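Local atomic coordinates of spherulin-4 (Aspergillus clavatus, PDB entry 5C5G), a protein that is a glycoside hydrolase, probably acting on galactosaminogalactan, the N-acetylgalactosamine-containing polymer whose biosynthesis requires the related Aspergillus fumigatus enzyme. Residues P13-P18 / D236-F241; T39-P44 / L74-T79; P18-W23 / D55-R60. One frame throughout, in Å; residues are numbered along the deposited sequence.

Contact 1: P13-P18 / D236-F241; sequences PLYVYP and DYYAGF. With EDO (1,2-ethanediol), chain C; EDO (1,2-ethanediol), chain B.
Tyr238 O is met by two groups. Tyr15 N donates a weak bond to it, 2.9 Å long and bent to 130° at the hydrogen. O1 of one 1,2-ethanediol (chain C) lies 3.0 Å from Tyr238 O and 3.1 Å from Pro13 O; either bond would be weak, and which of the two takes the single proton is not settled. The contact joins two loops of a (beta/alpha)8 barrel, those that follow the first strand, 9-13, and the last, 227-230. Residues 236-239 form a type I beta turn, and Leu14 is the centre of an inverse gamma turn. The side chains of Tyr15 and Tyr238 run side by side, their ring planes inclined at 77°. Both have CG anti to the carbonyl carbon (chi1 -51°), which helps set them on the same course. Tyr15 CD2 touches Tyr238 CB at 3.6 Å, and Pro13 CG reaches Tyr238 CD1. Tyr237 CD1 sits over the centre of one face of the Tyr238 ring. The opposite face meets a second ethanediol (chain B). Tyr15 is a binding residue for N-acetylgalactosamine, and Tyr238 OH is hydrogen-bonded to Glu172, another residue of that site. The contact probably forms part of the wall of the sugar pocket. Val16 CG2 also packs on the backbone of Ala239 and Gly240, and Leu14 CD1 approaches Phe241 CZ at 4.1 Å. A water links Tyr17 N to Ala239 O. The ethanediols probably come from the crystallisation liquor. That of chain B uses O2 to form a hydrogen bond of 2.7 Å with Tyr15 OH.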
loop_
_atom_site.group_PDB
_atom_site.type_symbol
_atom_site.label_atom_id
_atom_site.label_comp_id
_atom_site.label_asym_id
_atom_site.label_seq_id
_atom_site.Cartn_x
_atom_site.Cartn_y
_atom_site.Cartn_z
ATOM N N PRO A 13 -2.362 -0.165 4.516
ATOM C CA PRO A 13 -3.306 -1.194 4.076
ATOM C C PRO A 13 -4.552 -1.033 4.918
ATOM O O PRO A 13 -4.648 -1.561 6.022
ATOM C CB PRO A 13 -2.568 -2.497 4.340
ATOM C CG PRO A 13 -1.534 -2.164 5.352
ATOM C CD PRO A 13 -1.311 -0.701 5.398
ATOM N N LEU A 14 -5.499 -0.257 4.420
ATOM C CA LEU A 14 -6.619 0.205 5.223
ATOM C C LEU A 14 -7.767 -0.776 5.112
ATOM O O LEU A 14 -8.789 -0.507 4.475
ATOM C CB LEU A 14 -7.042 1.615 4.795
ATOM C CG LEU A 14 -8.106 2.286 5.656
ATOM C CD1 LEU A 14 -7.580 2.508 7.060
ATOM C CD2 LEU A 14 -8.541 3.596 5.050
ATOM N N TYR A 15 -7.583 -1.939 5.716
ATOM C CA TYR A 15 -8.588 -3.002 5.634
ATOM C C TYR A 15 -9.446 -2.956 6.899
ATOM O O TYR A 15 -9.830 -3.982 7.456
ATOM C CB TYR A 15 -7.947 -4.384 5.434
ATOM C CG TYR A 15 -6.946 -4.465 4.296
ATOM C CD1 TYR A 15 -6.901 -3.500 3.290
ATOM C CD2 TYR A 15 -6.013 -5.482 4.258
ATOM C CE1 TYR A 15 -5.983 -3.577 2.275
ATOM C CE2 TYR A 15 -5.073 -5.563 3.231
ATOM C CZ TYR A 15 -5.063 -4.585 2.252
ATOM O OH TYR A 15 -4.124 -4.644 1.245
ATOM N N VAL A 16 -9.661 -1.747 7.377
ATOM C CA VAL A 16 -10.570 -1.423 8.456
ATOM C C VAL A 16 -11.925 -1.150 7.841
ATOM O O VAL A 16 -12.026 -0.351 6.931
ATOM C CB VAL A 16 -10.093 -0.108 9.122
ATOM C CG1 VAL A 16 -11.000 0.300 10.248
ATOM C CG2 VAL A 16 -8.647 -0.234 9.619
ATOM N N TYR A 17 -12.972 -1.802 8.330
ATOM C CA TYR A 17 -14.289 -1.532 7.785
ATOM C C TYR A 17 -14.720 -0.093 8.141
ATOM O O TYR A 17 -14.600 0.313 9.290
ATOM C CB TYR A 17 -15.317 -2.538 8.298
ATOM C CG TYR A 17 -16.658 -2.294 7.673
ATOM C CD1 TYR A 17 -16.921 -2.730 6.388
ATOM C CD2 TYR A 17 -17.642 -1.576 8.341
ATOM C CE1 TYR A 17 -18.122 -2.472 5.782
ATOM C CE2 TYR A 17 -18.860 -1.321 7.741
ATOM C CZ TYR A 17 -19.089 -1.774 6.461
ATOM O OH TYR A 17 -20.286 -1.520 5.846
ATOM N N PRO A 18 -15.215 0.680 7.154
ATOM C CA PRO A 18 -15.492 2.114 7.358
ATOM C C PRO A 18 -16.798 2.430 8.093
ATOM O O PRO A 18 -17.600 3.250 7.634
ATOM C CB PRO A 18 -15.514 2.663 5.927
ATOM C CG PRO A 18 -15.942 1.506 5.101
ATOM C CD PRO A 18 -15.314 0.309 5.731
ATOM N N ASP A 236 -4.904 -8.789 13.534
ATOM C CA ASP A 236 -5.736 -7.811 12.829
ATOM C C ASP A 236 -4.953 -6.544 12.525
ATOM O O ASP A 236 -5.461 -5.411 12.624
ATOM C CB ASP A 236 -7.011 -7.503 13.612
ATOM C CG ASP A 236 -7.928 -8.686 13.699
ATOM O OD1 ASP A 236 -8.059 -9.409 12.693
ATOM O OD2 ASP A 236 -8.516 -8.886 14.777
ATOM N N TYR A 237 -3.707 -6.741 12.116
ATOM C CA TYR A 237 -2.780 -5.638 11.928
ATOM C C TYR A 237 -3.067 -4.755 10.715
ATOM O O TYR A 237 -2.446 -3.700 10.600
ATOM C CB TYR A 237 -1.320 -6.126 11.905
ATOM C CG TYR A 237 -1.107 -7.515 11.336
ATOM C CD1 TYR A 237 -1.205 -7.769 9.972
ATOM C CD2 TYR A 237 -0.810 -8.573 12.181
ATOM C CE1 TYR A 237 -1.017 -9.035 9.482
ATOM C CE2 TYR A 237 -0.614 -9.835 11.703
ATOM C CZ TYR A 237 -0.711 -10.062 10.348
ATOM O OH TYR A 237 -0.517 -11.334 9.880
ATOM N N TYR A 238 -3.983 -5.154 9.833
ATOM C CA TYR A 238 -4.448 -4.283 8.753
ATOM C C TYR A 238 -5.875 -3.831 8.972
ATOM O O TYR A 238 -6.447 -3.158 8.115
ATOM C CB TYR A 238 -4.335 -4.974 7.388
ATOM C CG TYR A 238 -2.970 -5.569 7.108
ATOM C CD1 TYR A 238 -1.809 -4.907 7.464
ATOM C CD2 TYR A 238 -2.859 -6.800 6.488
ATOM C CE1 TYR A 238 -0.564 -5.463 7.204
ATOM C CE2 TYR A 238 -1.620 -7.359 6.219
ATOM C CZ TYR A 238 -0.478 -6.678 6.582
ATOM O OH TYR A 238 0.769 -7.231 6.343
ATOM N N ALA A 239 -6.453 -4.168 10.121
ATOM C CA ALA A 239 -7.858 -3.873 10.374
ATOM C C ALA A 239 -8.052 -3.056 11.631
ATOM O O ALA A 239 -9.174 -2.941 12.130
ATOM C CB ALA A 239 -8.667 -5.154 10.437
ATOM N N GLY A 240 -6.984 -2.439 12.097
ATOM C CA GLY A 240 -7.045 -1.563 13.247
ATOM C C GLY A 240 -5.749 -0.789 13.288
ATOM O O GLY A 240 -4.806 -1.089 12.554
ATOM N N PHE A 241 -5.700 0.194 14.168
ATOM C CA PHE A 241 -4.539 1.051 14.328
ATOM C C PHE A 241 -3.718 0.626 15.521
ATOM O O PHE A 241 -4.258 0.385 16.597
ATOM C CB PHE A 241 -4.994 2.505 14.457
ATOM C CG PHE A 241 -5.652 3.016 13.214
ATOM C CD1 PHE A 241 -7.008 2.851 13.011
ATOM C CD2 PHE A 241 -4.906 3.588 12.213
ATOM C CE1 PHE A 241 -7.602 3.282 11.826
ATOM C CE2 PHE A 241 -5.493 4.016 11.043
ATOM C CZ PHE A 241 -6.841 3.869 10.854
HETATM C C1 EDO C . -4.073 0.272 8.442
HETATM O O1 EDO C . -5.036 -0.667 8.917
HETATM C C2 EDO C . -3.957 1.364 9.492
HETATM O O2 EDO C . -3.319 0.845 10.659
HETATM C C1 EDO B . -0.104 -5.072 2.801
HETATM O O1 EDO B . 1.004 -5.511 1.996
HETATM C C2 EDO B . -1.229 -6.099 2.918
HETATM O O2 EDO B . -1.960 -6.248 1.691
HETATM O O HOH W 1 -12.019 -3.293 11.083
#

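Contact 2: T39-P44 / L74-T79; sequences TVVINP and LGYVAT
This is a buried pairing of two neighbouring parallel strands, 38-42 and 71-78, in the wall of the barrel. Three backbone hydrogen bonds join them. Leu74 N donates to Val40 O at 2.8 Å. Ile42 N donates to Leu74 O at 2.9 Å. Tyr76 N then donates to Ile42 O at 3.0 Å. Val41 pairs with Leu74 and Ile42 with Gly75. The short strand segments cross at -47°, in keeping with the twist of a closed barrel sheet. Together with helix 56-66 they make a beta-alpha-beta unit of the TIM-barrel fold. On the side of Val41 and Leu74, Thr39 CG2 meets Leu74 CD1 at 3.6 Å, while Thr39 OG1 bonds to Glu227. Val41 CG1 lies at the edge of the Tyr76 ring, near its plane, and touches Tyr76 CB at 3.9 Å. Beyond the last bridge, the amide of Asn43 lies flat over one face of that ring, the planes only 8° apart. Asn43 has CG anti to the backbone N (chi1 -178°), and so does Tyr76, and the two side chains run alongside each other. Asn43 OD1 is 3.4 Å from Tyr76 CD1, and Asn43 ND2 is 3.6 Å from Tyr76 CD2. Gly47 N bonds to Asn43 OD1, which helps fix the rotation of the amide. Tyr76 binds N-acetylgalactosamine, and its OH is hydrogen-bonded to Asp116, a further residue of the site.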
loop_
_atom_site.group_PDB
_atom_site.type_symbol
_atom_site.label_atom_id
_atom_site.label_comp_id
_atom_site.label_asym_id
_atom_site.label_seq_id
_atom_site.Cartn_x
_atom_site.Cartn_y
_atom_site.Cartn_z
ATOM N N THR A 39 -0.074 6.547 0.929
ATOM C CA THR A 39 -0.581 5.621 -0.075
ATOM C C THR A 39 -1.555 4.721 0.655
ATOM O O THR A 39 -1.129 3.987 1.548
ATOM C CB THR A 39 0.536 4.775 -0.663
ATOM O OG1 THR A 39 1.481 5.640 -1.298
ATOM C CG2 THR A 39 -0.014 3.796 -1.696
ATOM N N VAL A 40 -2.835 4.767 0.304
ATOM C CA VAL A 40 -3.862 4.126 1.108
ATOM C C VAL A 40 -4.587 3.102 0.255
ATOM O O VAL A 40 -5.230 3.449 -0.730
ATOM C CB VAL A 40 -4.830 5.178 1.642
ATOM C CG1 VAL A 40 -5.946 4.527 2.451
ATOM C CG2 VAL A 40 -4.094 6.224 2.477
ATOM N N VAL A 41 -4.486 1.833 0.632
ATOM C CA VAL A 41 -5.165 0.780 -0.109
ATOM C C VAL A 41 -6.521 0.538 0.516
ATOM O O VAL A 41 -6.616 0.254 1.716
ATOM C CB VAL A 41 -4.383 -0.529 -0.071
ATOM C CG1 VAL A 41 -5.078 -1.578 -0.900
ATOM C CG2 VAL A 41 -2.947 -0.307 -0.556
ATOM N N ILE A 42 -7.560 0.628 -0.281
ATOM C CA ILE A 42 -8.889 0.278 0.212
ATOM C C ILE A 42 -9.336 -1.013 -0.469
ATOM O O ILE A 42 -8.914 -1.362 -1.587
ATOM C CB ILE A 42 -9.882 1.424 0.086
ATOM C CG1 ILE A 42 -9.936 1.885 -1.339
ATOM C CG2 ILE A 42 -9.481 2.621 1.007
ATOM C CD1 ILE A 42 -10.924 1.161 -2.210
ATOM N N ASN A 43 -10.189 -1.731 0.231
ATOM C CA ASN A 43 -10.424 -3.130 -0.063
ATOM C C ASN A 43 -11.796 -3.540 0.453
ATOM O O ASN A 43 -11.913 -4.128 1.516
ATOM C CB ASN A 43 -9.309 -3.938 0.600
ATOM C CG ASN A 43 -9.397 -5.398 0.328
ATOM O OD1 ASN A 43 -10.164 -5.843 -0.529
ATOM N ND2 ASN A 43 -8.608 -6.175 1.052
ATOM N N PRO A 44 -12.841 -3.243 -0.314
ATOM C CA PRO A 44 -14.182 -3.575 0.172
ATOM C C PRO A 44 -14.416 -5.064 0.442
ATOM O O PRO A 44 -15.083 -5.390 1.416
ATOM C CB PRO A 44 -15.082 -3.046 -0.940
ATOM C CG PRO A 44 -14.303 -1.886 -1.510
ATOM C CD PRO A 44 -12.878 -2.355 -1.487
ATOM N N LEU A 74 -5.648 3.626 -3.523
ATOM C CA LEU A 74 -5.504 2.530 -4.481
ATOM C C LEU A 74 -6.584 1.502 -4.223
ATOM O O LEU A 74 -6.910 1.202 -3.073
ATOM C CB LEU A 74 -4.151 1.830 -4.321
ATOM C CG LEU A 74 -2.891 2.701 -4.375
ATOM C CD1 LEU A 74 -1.667 1.824 -4.171
ATOM C CD2 LEU A 74 -2.753 3.444 -5.667
ATOM N N GLY A 75 -7.089 0.915 -5.294
ATOM C CA GLY A 75 -8.028 -0.190 -5.162
ATOM C C GLY A 75 -7.316 -1.536 -5.078
ATOM O O GLY A 75 -6.483 -1.840 -5.937
ATOM N N TYR A 76 -7.659 -2.349 -4.086
ATOM C CA TYR A 76 -7.114 -3.697 -3.936
ATOM C C TYR A 76 -7.668 -4.636 -5.004
ATOM O O TYR A 76 -8.890 -4.730 -5.168
ATOM C CB TYR A 76 -7.489 -4.225 -2.548
ATOM C CG TYR A 76 -7.063 -5.643 -2.253
ATOM C CD1 TYR A 76 -7.737 -6.725 -2.806
ATOM C CD2 TYR A 76 -6.026 -5.898 -1.370
ATOM C CE1 TYR A 76 -7.357 -8.019 -2.529
ATOM C CE2 TYR A 76 -5.641 -7.192 -1.080
ATOM C CZ TYR A 76 -6.301 -8.250 -1.673
ATOM O OH TYR A 76 -5.928 -9.547 -1.400
ATOM N N VAL A 77 -6.779 -5.346 -5.695
ATOM C CA VAL A 77 -7.178 -6.377 -6.652
ATOM C C VAL A 77 -6.299 -7.601 -6.445
ATOM O O VAL A 77 -5.064 -7.495 -6.466
ATOM C CB VAL A 77 -7.045 -5.887 -8.108
ATOM C CG1 VAL A 77 -7.402 -7.010 -9.092
ATOM C CG2 VAL A 77 -7.934 -4.675 -8.353
ATOM N N ALA A 78 -6.908 -8.763 -6.254
ATOM C CA ALA A 78 -6.149 -9.990 -6.075
ATOM C C ALA A 78 -5.708 -10.582 -7.409
ATOM O O ALA A 78 -6.459 -10.530 -8.386
ATOM C CB ALA A 78 -6.991 -11.015 -5.328
ATOM N N THR A 79 -4.508 -11.173 -7.456
ATOM C CA THR A 79 -4.058 -11.873 -8.659
ATOM C C THR A 79 -3.786 -13.353 -8.446
ATOM O O THR A 79 -3.507 -14.049 -9.404
ATOM C CB THR A 79 -2.800 -11.241 -9.287
ATOM O OG1 THR A 79 -1.642 -11.582 -8.510
ATOM C CG2 THR A 79 -2.917 -9.743 -9.401
#

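Contact 3: P18-W23 / D55-R60; sequences PAPGAW and DGNYTR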
loop_
_atom_site.group_PDB
_atom_site.type_symbol
_atom_site.label_atom_id
_atom_site.label_comp_id
_atom_site.label_asym_id
_atom_site.label_seq_id
_atom_site.Cartn_x
_atom_site.Cartn_y
_atom_site.Cartn_z
ATOM N N PRO A 18 -15.215 0.680 7.154
ATOM C CA PRO A 18 -15.492 2.114 7.358
ATOM C C PRO A 18 -16.798 2.430 8.093
ATOM O O PRO A 18 -17.600 3.250 7.634
ATOM C CB PRO A 18 -15.514 2.663 5.927
ATOM C CG PRO A 18 -15.942 1.506 5.101
ATOM C CD PRO A 18 -15.314 0.309 5.731
ATOM N N ALA A 19 -16.994 1.799 9.239
ATOM C CA ALA A 19 -18.054 2.218 10.135
ATOM C C ALA A 19 -17.816 3.679 10.510
ATOM O O ALA A 19 -16.681 4.152 10.452
ATOM C CB ALA A 19 -18.055 1.361 11.368
ATOM N N PRO A 20 -18.879 4.409 10.868
ATOM C CA PRO A 20 -18.662 5.797 11.285
ATOM C C PRO A 20 -17.559 5.906 12.339
ATOM O O PRO A 20 -17.568 5.172 13.328
ATOM C CB PRO A 20 -20.035 6.207 11.835
ATOM C CG PRO A 20 -20.983 5.380 11.027
ATOM C CD PRO A 20 -20.308 4.057 10.855
ATOM N N GLY A 21 -16.601 6.794 12.094
ATOM C CA GLY A 21 -15.497 7.017 13.009
ATOM C C GLY A 21 -14.311 6.082 12.847
ATOM O O GLY A 21 -13.221 6.385 13.344
ATOM N N ALA A 22 -14.476 4.970 12.126
ATOM C CA ALA A 22 -13.441 3.944 12.096
ATOM C C ALA A 22 -12.146 4.416 11.448
ATOM O O ALA A 22 -11.065 3.947 11.806
ATOM C CB ALA A 22 -13.941 2.687 11.399
ATOM N N TRP A 23 -12.248 5.296 10.456
ATOM C CA TRP A 23 -11.078 5.790 9.751
ATOM C C TRP A 23 -10.521 7.082 10.356
ATOM O O TRP A 23 -9.537 7.619 9.840
ATOM C CB TRP A 23 -11.400 5.963 8.267
ATOM C CG TRP A 23 -11.551 4.671 7.526
ATOM C CD1 TRP A 23 -11.436 3.413 8.027
ATOM C CD2 TRP A 23 -11.833 4.524 6.135
ATOM N NE1 TRP A 23 -11.623 2.482 7.026
ATOM C CE2 TRP A 23 -11.871 3.141 5.854
ATOM C CE3 TRP A 23 -12.056 5.430 5.094
ATOM C CZ2 TRP A 23 -12.121 2.644 4.577
ATOM C CZ3 TRP A 23 -12.301 4.933 3.822
ATOM C CH2 TRP A 23 -12.335 3.554 3.579
ATOM N N ASP A 55 -20.448 -0.515 -0.538
ATOM C CA ASP A 55 -21.597 -0.205 0.299
ATOM C C ASP A 55 -21.620 1.258 0.747
ATOM O O ASP A 55 -20.712 2.026 0.439
ATOM C CB ASP A 55 -21.736 -1.221 1.444
ATOM C CG ASP A 55 -20.758 -1.014 2.584
ATOM O OD1 ASP A 55 -20.220 0.093 2.784
ATOM O OD2 ASP A 55 -20.588 -1.995 3.348
ATOM N N GLY A 56 -22.664 1.640 1.463
ATOM C CA GLY A 56 -22.892 3.036 1.783
ATOM C C GLY A 56 -21.877 3.614 2.742
ATOM O O GLY A 56 -21.654 4.822 2.772
ATOM N N ASN A 57 -21.280 2.761 3.561
ATOM C CA ASN A 57 -20.196 3.214 4.425
ATOM C C ASN A 57 -18.971 3.570 3.594
ATOM O O ASN A 57 -18.366 4.624 3.802
ATOM C CB ASN A 57 -19.863 2.157 5.474
ATOM C CG ASN A 57 -20.887 2.107 6.599
ATOM O OD1 ASN A 57 -21.244 3.136 7.179
ATOM N ND2 ASN A 57 -21.359 0.909 6.913
ATOM N N TYR A 58 -18.606 2.712 2.640
ATOM C CA TYR A 58 -17.502 3.023 1.748
ATOM C C TYR A 58 -17.798 4.255 0.906
ATOM O O TYR A 58 -16.922 5.100 0.705
ATOM C CB TYR A 58 -17.175 1.823 0.842
ATOM C CG TYR A 58 -16.257 0.821 1.502
ATOM C CD1 TYR A 58 -14.899 1.073 1.565
ATOM C CD2 TYR A 58 -16.729 -0.346 2.073
ATOM C CE1 TYR A 58 -14.036 0.202 2.168
ATOM C CE2 TYR A 58 -15.849 -1.232 2.703
ATOM C CZ TYR A 58 -14.503 -0.936 2.730
ATOM O OH TYR A 58 -13.597 -1.778 3.338
ATOM N N THR A 59 -19.026 4.384 0.410
ATOM C CA THR A 59 -19.304 5.514 -0.470
ATOM C C THR A 59 -19.304 6.831 0.295
ATOM O O THR A 59 -19.056 7.884 -0.291
ATOM C CB THR A 59 -20.600 5.352 -1.266
ATOM O OG1 THR A 59 -21.689 5.240 -0.367
ATOM C CG2 THR A 59 -20.538 4.118 -2.139
ATOM N N ARG A 60 -19.568 6.780 1.601
ATOM C CA ARG A 60 -19.455 7.971 2.445
ATOM C C ARG A 60 -17.990 8.302 2.768
ATOM O O ARG A 60 -17.568 9.459 2.685
ATOM C CB ARG A 60 -20.224 7.782 3.758
ATOM C CG ARG A 60 -20.214 9.014 4.677
ATOM C CD ARG A 60 -20.869 8.724 6.028
ATOM N NE ARG A 60 -20.097 7.730 6.770
ATOM C CZ ARG A 60 -20.452 6.464 6.972
ATOM N NH1 ARG A 60 -21.612 5.994 6.527
ATOM N NH2 ARG A 60 -19.630 5.655 7.629
#
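With chi1 at -84°, Tyr58 has CG anti to its carbonyl carbon, and the ring swings from helix 56-66 to the proline ring of Pro18. Pro18 CG stands 3.4 Å from the ring centroid and 2° off the normal, a CH-pi contact over the face. Pro18 CD lies 3.3 Å from Tyr58 CZ. The indole of Trp23 meets the same tyrosine from another direction: Trp23 CZ2 is 3.9 Å from Tyr58 CE1. Pro18 CB in turn lies over a face of the Trp23 ring, and Trp23 NE1 bonds to Val16 O. Thus the loop after the first barrel strand packs on the start of the helix after the second. Asp55 is the N-cap of that helix: its OD1 accepts from Tyr58 N at 3.1 Å and, weakly, from Asn57 N. Arg60, bent at chi3, brings NH1 and NH2 both to Asn57 OD1, each at 3.0 Å, from opposite faces of the amide plane. Asn57 ND2 bonds to Tyr17 OH. Arg60 NH2 also comes within 3.1 Å of Pro18 O. The apolar contacts centre on Pro18 and Tyr58, while the guanidinium of Arg60 would probably add favourable electrostatics beside Pro18 O.

In the fold
From the N terminus, strand 9-13 leads into residues 13-18 of contact 1, and contact 3 continues from the shared Pro18. Strand 38-42 supplies the first half of contact 2. Residues 55-60 then close contact 3, tying the loop after the first strand to the start of helix 56-66. Residues 74-79 close contact 2, which joins the second and third strands, so these two contacts cross along the chain. Both nest inside the long loop that contact 1 closes at 236-241, joining the first and last barrel units. Leu14 N probably bonds to Val41 O, and Tyr15 packs on Asn43 and Tyr76. Tyr17 OH bonds to Asp55 OD2. Asn43 and Pro44 pack against Tyr58 OH.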